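Local coordinates for uncharacterized protein (Bacteroides uniformis, PDB 4K61) that is of unknown function but belongs to the DUF2874 family of PepSY-like, putatively beta-lactamase-inhibitor-like proteins, at residues Lys43-Gly48 with Trp52-Thr57; Trp3-Val8 with Ser29-Asp34. One frame throughout, in Å; residues are numbered along the deposited sequence.

Contact 1: residues Lys43-Gly48 with Trp52-Thr57; sequences KVWFDG and WVMQQT
Lys43 and Gln56 set the register of this antiparallel strand pair through two backbone hydrogen bonds, Lys43 N to Gln56 O at 2.9 Å and Gln56 N to Lys43 O at 2.8 Å. Further along, Trp45 N donates almost straight to Met54 O (177° at the hydrogen), while Trp45 O accepts from Val53 N. Val44 faces Gln55 and Phe46 faces Trp52 as non-hydrogen-bonded pairs, which places one residue between them on the first strand but two, Val53 and Met54, on the second.

Aromatic contacts dominate the face carrying Trp45, Met54 and Gln56. Met54 is a selenomethionine whose chain bends at its last torsion (chi3 66°), bringing the methyl CE over the six-membered ring of Trp45, 3.4 Å from the centroid. Met54 SE is 4.9 Å from the centroid of the same Trp45 ring, above its face, a Met-aromatic contact at longer range. The Gln56 amide packs against the far end of the indole, CD to Trp45 CH2 being 3.4 Å, with the two planes 46° apart. Its NE2 bonds to Leu134 O, and Trp45 NE1 to Asp27 OD2, so both groups are also held by polar partners.

Apolar packing adds to this. On the opposite face Trp52 CB is 3.9 Å from both Val44 CG1 and Phe46 CE2, and the Phe46 ring is covered by helix 6-15. Beside the turn, Val53 CG2 meets Trp45 CB at 3.8 Å.

The whole is a beta hairpin interrupted by a beta bulge at Val53 and Met54, within the antiparallel sheet of this PepSY-like protein.

Contact 2: residues Trp3-Val8 with Ser29-Asp34; sequences WAPADV and SYYVAD
Tyr31 reaches out from its strand into the segment that leads into helix 6-15, and this one side chain makes every contact between the two segments. It begins at CB, where Val8 CG1 lies 4.0 Å away. With CG turned anti to the carbonyl carbon (chi1 -59°), the ring reaches alongside Val8 toward Pro5, both of which lie on the same side of its plane.

Tyr31 CD2 packs against Val8 CG2 at 3.9 Å, the valine side chain running at about a right angle to the tyrosine's. Tyr31 CD1 faces Trp3 O, 3.5 Å away at the ring edge and near its plane; that carbonyl also accepts a hydrogen bond from His26 NE2, whose ring meets Tyr31 edge-to-face.

Further out the partner is Pro5, at the N-cap position of the helix. Its CD sits over one face of the ring, offset toward the rim and 3.4 Å from Tyr31 CE1 and CZ alike, in a CH-pi contact 3.7 Å from the centroid. CE2 lies near both Pro5 CD and Val8 CG2. At the tip, Tyr31 OH touches Pro5 CG at 3.5 Å.

Chemically, dispersion and CH-pi attraction dominate, with the Trp3 oxygen at the positive ring edge. The proline CD hydrogens, probably polarised by the adjoining nitrogen, suit an electron-rich phenol face; between these segments the fit rests on shape and ring orientation, not hydrogen bonds.

How the contacts relate
From the N terminus, residues 3-8 start helix 6-15, and the chain then passes through strand 23-27 before strand 30-37 returns to them: contact 2 closes this first, longer loop. Only afterwards does strand 40-46 turn back through the five-residue turn 47-51 into strand 52-58, the short loop closed by contact 1. The two loops thus follow in series, neither enclosing nor crossing the other. They meet because strands 30-37 and 40-46 are neighbours in the sheet, with probable hydrogen bonds from Phe46 N to Tyr31 O and from Ala33 N to Val44 O. Val8 also touches Phe46, so the N-terminal helix is tied to both strands.

Contact 1: residues Lys43-Gly48 with Trp52-Thr57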
ATOM      1  N   LYS A  43       4.924   1.741  -5.097  1.00 20.51           N
ATOM      2  CA  LYS A  43       4.412   3.074  -5.175  1.00 22.11           C
ATOM      3  C   LYS A  43       5.016   3.889  -4.067  1.00 21.88           C
ATOM      4  O   LYS A  43       5.180   3.425  -2.932  1.00 23.84           O
ATOM      5  CB  LYS A  43       2.875   3.123  -5.083  1.00 22.23           C
ATOM      6  CG  LYS A  43       2.166   2.659  -6.340  1.00 27.06           C
ATOM      7  CD  LYS A  43       0.655   2.659  -6.143  1.00 30.24           C
ATOM      8  CE  LYS A  43      -0.076   2.332  -7.421  1.00 36.24           C
ATOM      9  NZ  LYS A  43       0.084   0.897  -7.752  1.00 39.79           N
ATOM     10  N   VAL A  44       5.398   5.106  -4.406  1.00 22.31           N
ATOM     11  CA  VAL A  44       5.986   5.990  -3.421  1.00 22.30           C
ATOM     12  C   VAL A  44       5.274   7.341  -3.524  1.00 25.87           C
ATOM     13  O   VAL A  44       5.076   7.880  -4.624  1.00 28.13           O
ATOM     14  CB  VAL A  44       7.494   6.211  -3.632  1.00 23.29           C
ATOM     15  CG1 VAL A  44       8.052   7.105  -2.555  1.00 23.69           C
ATOM     16  CG2 VAL A  44       8.264   4.905  -3.593  1.00 22.33           C
ATOM     17  N   TRP A  45       4.850   7.829  -2.367  1.00 25.82           N
ATOM     18  CA  TRP A  45       4.119   9.094  -2.247  1.00 27.64           C
ATOM     19  C   TRP A  45       5.101  10.173  -1.850  1.00 29.21           C
ATOM     20  O   TRP A  45       5.849   9.981  -0.867  1.00 28.76           O
ATOM     21  CB  TRP A  45       3.029   9.013  -1.158  1.00 28.58           C
ATOM     22  CG  TRP A  45       1.730   8.368  -1.600  1.00 30.12           C
ATOM     23  CD1 TRP A  45       0.535   8.987  -1.808  1.00 31.58           C
ATOM     24  CD2 TRP A  45       1.510   6.978  -1.877  1.00 27.47           C
ATOM     25  NE1 TRP A  45      -0.410   8.086  -2.220  1.00 30.26           N
ATOM     26  CE2 TRP A  45       0.160   6.838  -2.249  1.00 27.75           C
ATOM     27  CE3 TRP A  45       2.323   5.828  -1.837  1.00 26.33           C
ATOM     28  CZ2 TRP A  45      -0.389   5.620  -2.597  1.00 27.64           C
ATOM     29  CZ3 TRP A  45       1.756   4.607  -2.162  1.00 24.46           C
ATOM     30  CH2 TRP A  45       0.428   4.517  -2.555  1.00 26.23           C
ATOM     31  N   PHE A  46       5.064  11.314  -2.575  1.00 28.39           N
ATOM     32  CA  PHE A  46       5.907  12.453  -2.240  1.00 30.69           C
ATOM     33  C   PHE A  46       5.045  13.658  -1.956  1.00 34.49           C
ATOM     34  O   PHE A  46       4.065  13.922  -2.688  1.00 34.53           O
ATOM     35  CB  PHE A  46       6.842  12.810  -3.398  1.00 31.04           C
ATOM     36  CG  PHE A  46       7.839  11.758  -3.708  1.00 28.94           C
ATOM     37  CD1 PHE A  46       7.510  10.740  -4.582  1.00 28.33           C
ATOM     38  CD2 PHE A  46       9.100  11.751  -3.105  1.00 29.05           C
ATOM     39  CE1 PHE A  46       8.407   9.736  -4.871  1.00 26.52           C
ATOM     40  CE2 PHE A  46      10.010  10.723  -3.396  1.00 27.55           C
ATOM     41  CZ  PHE A  46       9.663   9.737  -4.282  1.00 26.10           C
ATOM     42  N   ASP A  47       5.422  14.420  -0.925  1.00 35.46           N
ATOM     43  CA  ASP A  47       4.763  15.700  -0.708  1.00 41.26           C
ATOM     44  C   ASP A  47       5.309  16.810  -1.633  1.00 43.00           C
ATOM     45  O   ASP A  47       6.214  16.586  -2.418  1.00 42.16           O
ATOM     46  CB  ASP A  47       4.788  16.100   0.791  1.00 44.34           C
ATOM     47  CG  ASP A  47       6.198  16.359   1.338  1.00 45.80           C
ATOM     48  OD1 ASP A  47       7.132  16.724   0.566  1.00 41.95           O
ATOM     49  OD2 ASP A  47       6.322  16.217   2.593  1.00 48.25           O
ATOM     50  N   GLY A  48       4.802  18.024  -1.486  1.00 48.24           N
ATOM     51  CA  GLY A  48       5.277  19.170  -2.283  1.00 52.59           C
ATOM     52  C   GLY A  48       6.737  19.552  -2.094  1.00 54.18           C
ATOM     53  O   GLY A  48       7.307  20.264  -2.926  1.00 58.36           O
ATOM     54  N   TRP A  52       9.514  11.820   0.719  1.00 34.96           N
ATOM     55  CA  TRP A  52       8.666  10.654   0.647  1.00 32.32           C
ATOM     56  C   TRP A  52       7.922  10.455   1.966  1.00 34.73           C
ATOM     57  O   TRP A  52       8.491  10.596   3.058  1.00 32.64           O
ATOM     58  CB  TRP A  52       9.452   9.401   0.250  1.00 30.01           C
ATOM     59  CG  TRP A  52      10.188   8.705   1.369  1.00 29.48           C
ATOM     60  CD1 TRP A  52      11.411   8.999   1.837  1.00 31.54           C
ATOM     61  CD2 TRP A  52       9.762   7.524   2.066  1.00 30.39           C
ATOM     62  NE1 TRP A  52      11.765   8.119   2.837  1.00 32.19           N
ATOM     63  CE2 TRP A  52      10.773   7.195   2.989  1.00 29.29           C
ATOM     64  CE3 TRP A  52       8.607   6.741   2.022  1.00 27.81           C
ATOM     65  CZ2 TRP A  52      10.674   6.118   3.865  1.00 29.82           C
ATOM     66  CZ3 TRP A  52       8.508   5.645   2.892  1.00 25.52           C
ATOM     67  CH2 TRP A  52       9.533   5.362   3.809  1.00 26.30           C
ATOM     68  N   VAL A  53       6.637  10.140   1.854  1.00 33.25           N
ATOM     69  CA  VAL A  53       5.789  10.001   3.063  1.00 32.97           C
ATOM     70  C   VAL A  53       5.156   8.621   3.235  1.00 31.37           C
ATOM     71  O   VAL A  53       4.714   8.282   4.321  1.00 32.36           O
ATOM     72  CB  VAL A  53       4.729  11.108   3.114  1.00 34.99           C
ATOM     73  CG1 VAL A  53       5.409  12.458   3.196  1.00 38.67           C
ATOM     74  CG2 VAL A  53       3.823  11.051   1.894  1.00 37.33           C
HETATM   75  N   MSE A  54       5.118   7.844   2.156  1.00 27.38           N
HETATM   76  CA  MSE A  54       4.622   6.463   2.204  1.00 26.16           C
HETATM   77  C   MSE A  54       5.228   5.722   1.042  1.00 25.71           C
HETATM   78  O   MSE A  54       5.457   6.300  -0.042  1.00 25.98           O
HETATM   79  CB  MSE A  54       3.083   6.447   2.120  1.00 26.34           C
HETATM   80  CG  MSE A  54       2.542   5.005   2.113  1.00 24.17           C
HETATM   81 SE   MSE A  54       0.627   5.048   2.607  0.75 27.24          SE
HETATM   82  CE  MSE A  54      -0.058   6.032   1.016  1.00 27.98           C
ATOM     83  N   GLN A  55       5.437   4.421   1.234  1.00 22.59           N
ATOM     84  CA  GLN A  55       5.749   3.514   0.156  1.00 20.81           C
ATOM     85  C   GLN A  55       4.907   2.258   0.315  1.00 18.44           C
ATOM     86  O   GLN A  55       4.669   1.812   1.424  1.00 20.30           O
ATOM     87  CB  GLN A  55       7.213   3.118   0.195  1.00 21.99           C
ATOM     88  CG  GLN A  55       7.595   2.022  -0.807  1.00 20.97           C
ATOM     89  CD  GLN A  55       9.088   1.782  -0.782  1.00 24.80           C
ATOM     90  OE1 GLN A  55       9.854   2.498  -1.426  1.00 23.82           O
ATOM     91  NE2 GLN A  55       9.510   0.797  -0.015  1.00 25.56           N
ATOM     92  N   GLN A  56       4.449   1.733  -0.800  1.00 18.96           N
ATOM     93  CA  GLN A  56       3.704   0.502  -0.813  1.00 18.19           C
ATOM     94  C   GLN A  56       4.339  -0.473  -1.764  1.00 18.33           C
ATOM     95  O   GLN A  56       4.664  -0.151  -2.908  1.00 20.29           O
ATOM     96  CB  GLN A  56       2.256   0.750  -1.192  1.00 19.69           C
ATOM     97  CG  GLN A  56       1.493   1.534  -0.132  1.00 19.99           C
ATOM     98  CD  GLN A  56       0.061   1.810  -0.518  1.00 21.34           C
ATOM     99  OE1 GLN A  56      -0.452   1.338  -1.533  1.00 24.91           O
ATOM    100  NE2 GLN A  56      -0.605   2.604   0.303  1.00 25.29           N
ATOM    101  N   THR A  57       4.479  -1.706  -1.290  1.00 18.07           N
ATOM    102  CA  THR A  57       4.898  -2.805  -2.159  1.00 16.49           C
ATOM    103  C   THR A  57       3.743  -3.791  -2.287  1.00 18.23           C
ATOM    104  O   THR A  57       3.159  -4.247  -1.297  1.00 16.88           O
ATOM    105  CB  THR A  57       6.108  -3.513  -1.537  1.00 19.17           C
ATOM    106  OG1 THR A  57       7.157  -2.559  -1.357  1.00 17.57           O
ATOM    107  CG2 THR A  57       6.603  -4.644  -2.390  1.00 20.29           C
TER

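Contact 2: residues Trp3-Val8 with Ser29-Asp34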
ATOM      1  N   TRP A   3       2.905  16.663 -14.724  1.00 55.73           N
ATOM      2  CA  TRP A   3       2.750  15.455 -13.891  1.00 53.73           C
ATOM      3  C   TRP A   3       3.528  15.387 -12.587  1.00 47.83           C
ATOM      4  O   TRP A   3       2.900  15.184 -11.541  1.00 45.51           O
ATOM      5  CB  TRP A   3       2.907  14.172 -14.726  1.00 55.92           C
ATOM      6  CG  TRP A   3       1.652  13.927 -15.496  1.00 65.08           C
ATOM      7  CD1 TRP A   3       1.396  14.261 -16.807  1.00 71.65           C
ATOM      8  CD2 TRP A   3       0.431  13.385 -14.972  1.00 64.36           C
ATOM      9  NE1 TRP A   3       0.095  13.934 -17.131  1.00 74.58           N
ATOM     10  CE2 TRP A   3      -0.518  13.398 -16.025  1.00 69.00           C
ATOM     11  CE3 TRP A   3       0.042  12.908 -13.710  1.00 58.13           C
ATOM     12  CZ2 TRP A   3      -1.822  12.913 -15.859  1.00 66.67           C
ATOM     13  CZ3 TRP A   3      -1.260  12.427 -13.547  1.00 57.86           C
ATOM     14  CH2 TRP A   3      -2.167  12.428 -14.617  1.00 61.16           C
ATOM     15  N   ALA A   4       4.859  15.523 -12.631  1.00 46.26           N
ATOM     16  CA  ALA A   4       5.678  15.596 -11.414  1.00 43.05           C
ATOM     17  C   ALA A   4       6.817  16.600 -11.605  1.00 43.80           C
ATOM     18  O   ALA A   4       7.486  16.561 -12.630  1.00 43.09           O
ATOM     19  CB  ALA A   4       6.236  14.246 -11.101  1.00 41.49           C
ATOM     20  N   PRO A   5       7.007  17.546 -10.649  1.00 44.75           N
ATOM     21  CA  PRO A   5       8.093  18.522 -10.758  1.00 46.60           C
ATOM     22  C   PRO A   5       9.458  17.862 -10.732  1.00 43.21           C
ATOM     23  O   PRO A   5       9.581  16.745 -10.268  1.00 39.22           O
ATOM     24  CB  PRO A   5       7.934  19.417  -9.516  1.00 48.39           C
ATOM     25  CG  PRO A   5       6.688  19.012  -8.863  1.00 48.49           C
ATOM     26  CD  PRO A   5       6.261  17.684  -9.394  1.00 45.11           C
ATOM     27  N   ALA A   6      10.467  18.591 -11.220  1.00 45.57           N
ATOM     28  CA  ALA A   6      11.829  18.052 -11.356  1.00 44.01           C
ATOM     29  C   ALA A   6      12.417  17.573 -10.015  1.00 42.51           C
ATOM     30  O   ALA A   6      13.014  16.499  -9.965  1.00 39.24           O
ATOM     31  CB  ALA A   6      12.739  19.063 -12.001  1.00 46.62           C
ATOM     32  N   ASP A   7      12.225  18.333  -8.933  1.00 45.27           N
ATOM     33  CA  ASP A   7      12.762  17.919  -7.619  1.00 45.02           C
ATOM     34  C   ASP A   7      12.108  16.650  -7.051  1.00 41.73           C
ATOM     35  O   ASP A   7      12.759  15.865  -6.350  1.00 39.83           O
ATOM     36  CB  ASP A   7      12.674  19.039  -6.594  1.00 48.92           C
ATOM     37  CG  ASP A   7      11.236  19.436  -6.252  1.00 57.84           C
ATOM     38  OD1 ASP A   7      10.286  19.052  -6.973  1.00 58.16           O
ATOM     39  OD2 ASP A   7      11.048  20.162  -5.245  1.00 70.56           O
ATOM     40  N   VAL A   8      10.836  16.424  -7.364  1.00 40.39           N
ATOM     41  CA  VAL A   8      10.180  15.145  -6.992  1.00 36.19           C
ATOM     42  C   VAL A   8      10.720  13.982  -7.810  1.00 33.18           C
ATOM     43  O   VAL A   8      11.015  12.910  -7.273  1.00 30.93           O
ATOM     44  CB  VAL A   8       8.643  15.248  -7.143  1.00 36.87           C
ATOM     45  CG1 VAL A   8       7.979  13.893  -6.984  1.00 34.00           C
ATOM     46  CG2 VAL A   8       8.097  16.222  -6.115  1.00 39.29           C
ATOM     47  N   SER A  29      -2.932  15.491  -1.860  1.00 48.75           N
ATOM     48  CA  SER A  29      -1.797  16.406  -1.697  1.00 46.73           C
ATOM     49  C   SER A  29      -0.446  15.894  -2.254  1.00 44.06           C
ATOM     50  O   SER A  29       0.573  16.559  -2.088  1.00 44.72           O
ATOM     51  CB  SER A  29      -1.598  16.645  -0.200  1.00 47.32           C
ATOM     52  OG  SER A  29      -0.554  17.585  -0.007  1.00 57.10           O
ATOM     53  N   TYR A  30      -0.417  14.707  -2.865  1.00 39.92           N
ATOM     54  CA  TYR A  30       0.836  13.992  -3.129  1.00 37.38           C
ATOM     55  C   TYR A  30       1.032  13.604  -4.585  1.00 37.53           C
ATOM     56  O   TYR A  30       0.068  13.474  -5.360  1.00 40.22           O
ATOM     57  CB  TYR A  30       0.839  12.707  -2.293  1.00 35.97           C
ATOM     58  CG  TYR A  30       0.650  12.980  -0.838  1.00 35.87           C
ATOM     59  CD1 TYR A  30       1.709  13.440  -0.048  1.00 37.05           C
ATOM     60  CD2 TYR A  30      -0.592  12.810  -0.248  1.00 37.91           C
ATOM     61  CE1 TYR A  30       1.521  13.749   1.286  1.00 38.33           C
ATOM     62  CE2 TYR A  30      -0.777  13.085   1.094  1.00 39.60           C
ATOM     63  CZ  TYR A  30       0.280  13.551   1.847  1.00 38.63           C
ATOM     64  OH  TYR A  30       0.058  13.830   3.162  1.00 40.04           O
ATOM     65  N   TYR A  31       2.301  13.466  -4.961  1.00 36.21           N
ATOM     66  CA  TYR A  31       2.684  12.869  -6.227  1.00 34.49           C
ATOM     67  C   TYR A  31       2.937  11.418  -5.949  1.00 32.90           C
ATOM     68  O   TYR A  31       3.615  11.072  -4.977  1.00 29.31           O
ATOM     69  CB  TYR A  31       3.971  13.496  -6.735  1.00 35.24           C
ATOM     70  CG  TYR A  31       3.853  14.964  -6.938  1.00 36.90           C
ATOM     71  CD1 TYR A  31       3.306  15.499  -8.118  1.00 39.23           C
ATOM     72  CD2 TYR A  31       4.242  15.848  -5.949  1.00 38.27           C
ATOM     73  CE1 TYR A  31       3.165  16.840  -8.283  1.00 42.68           C
ATOM     74  CE2 TYR A  31       4.098  17.193  -6.114  1.00 41.09           C
ATOM     75  CZ  TYR A  31       3.567  17.691  -7.285  1.00 43.64           C
ATOM     76  OH  TYR A  31       3.435  19.031  -7.461  1.00 46.73           O
ATOM     77  N   VAL A  32       2.453  10.558  -6.839  1.00 33.70           N
ATOM     78  CA  VAL A  32       2.659   9.131  -6.657  1.00 30.17           C
ATOM     79  C   VAL A  32       3.406   8.588  -7.850  1.00 28.31           C
ATOM     80  O   VAL A  32       2.976   8.751  -9.004  1.00 28.43           O
ATOM     81  CB  VAL A  32       1.319   8.382  -6.486  1.00 31.27           C
ATOM     82  CG1 VAL A  32       1.577   6.880  -6.305  1.00 28.63           C
ATOM     83  CG2 VAL A  32       0.524   8.974  -5.323  1.00 34.22           C
ATOM     84  N   ALA A  33       4.553   7.953  -7.553  1.00 26.75           N
ATOM     85  CA  ALA A  33       5.333   7.216  -8.524  1.00 26.84           C
ATOM     86  C   ALA A  33       4.986   5.763  -8.455  1.00 24.11           C
ATOM     87  O   ALA A  33       4.975   5.175  -7.377  1.00 25.16           O
ATOM     88  CB  ALA A  33       6.823   7.390  -8.277  1.00 25.55           C
ATOM     89  N   ASP A  34       4.676   5.187  -9.615  1.00 25.85           N
ATOM     90  CA  ASP A  34       4.389   3.780  -9.731  1.00 24.76           C
ATOM     91  C   ASP A  34       5.409   3.175 -10.674  1.00 23.55           C
ATOM     92  O   ASP A  34       5.598   3.620 -11.809  1.00 27.08           O
ATOM     93  CB  ASP A  34       2.985   3.514 -10.270  1.00 27.52           C
ATOM     94  CG  ASP A  34       2.703   2.059 -10.349  1.00 28.26           C
ATOM     95  OD1 ASP A  34       2.655   1.417  -9.267  1.00 27.85           O
ATOM     96  OD2 ASP A  34       2.593   1.532 -11.460  1.00 32.82           O
TER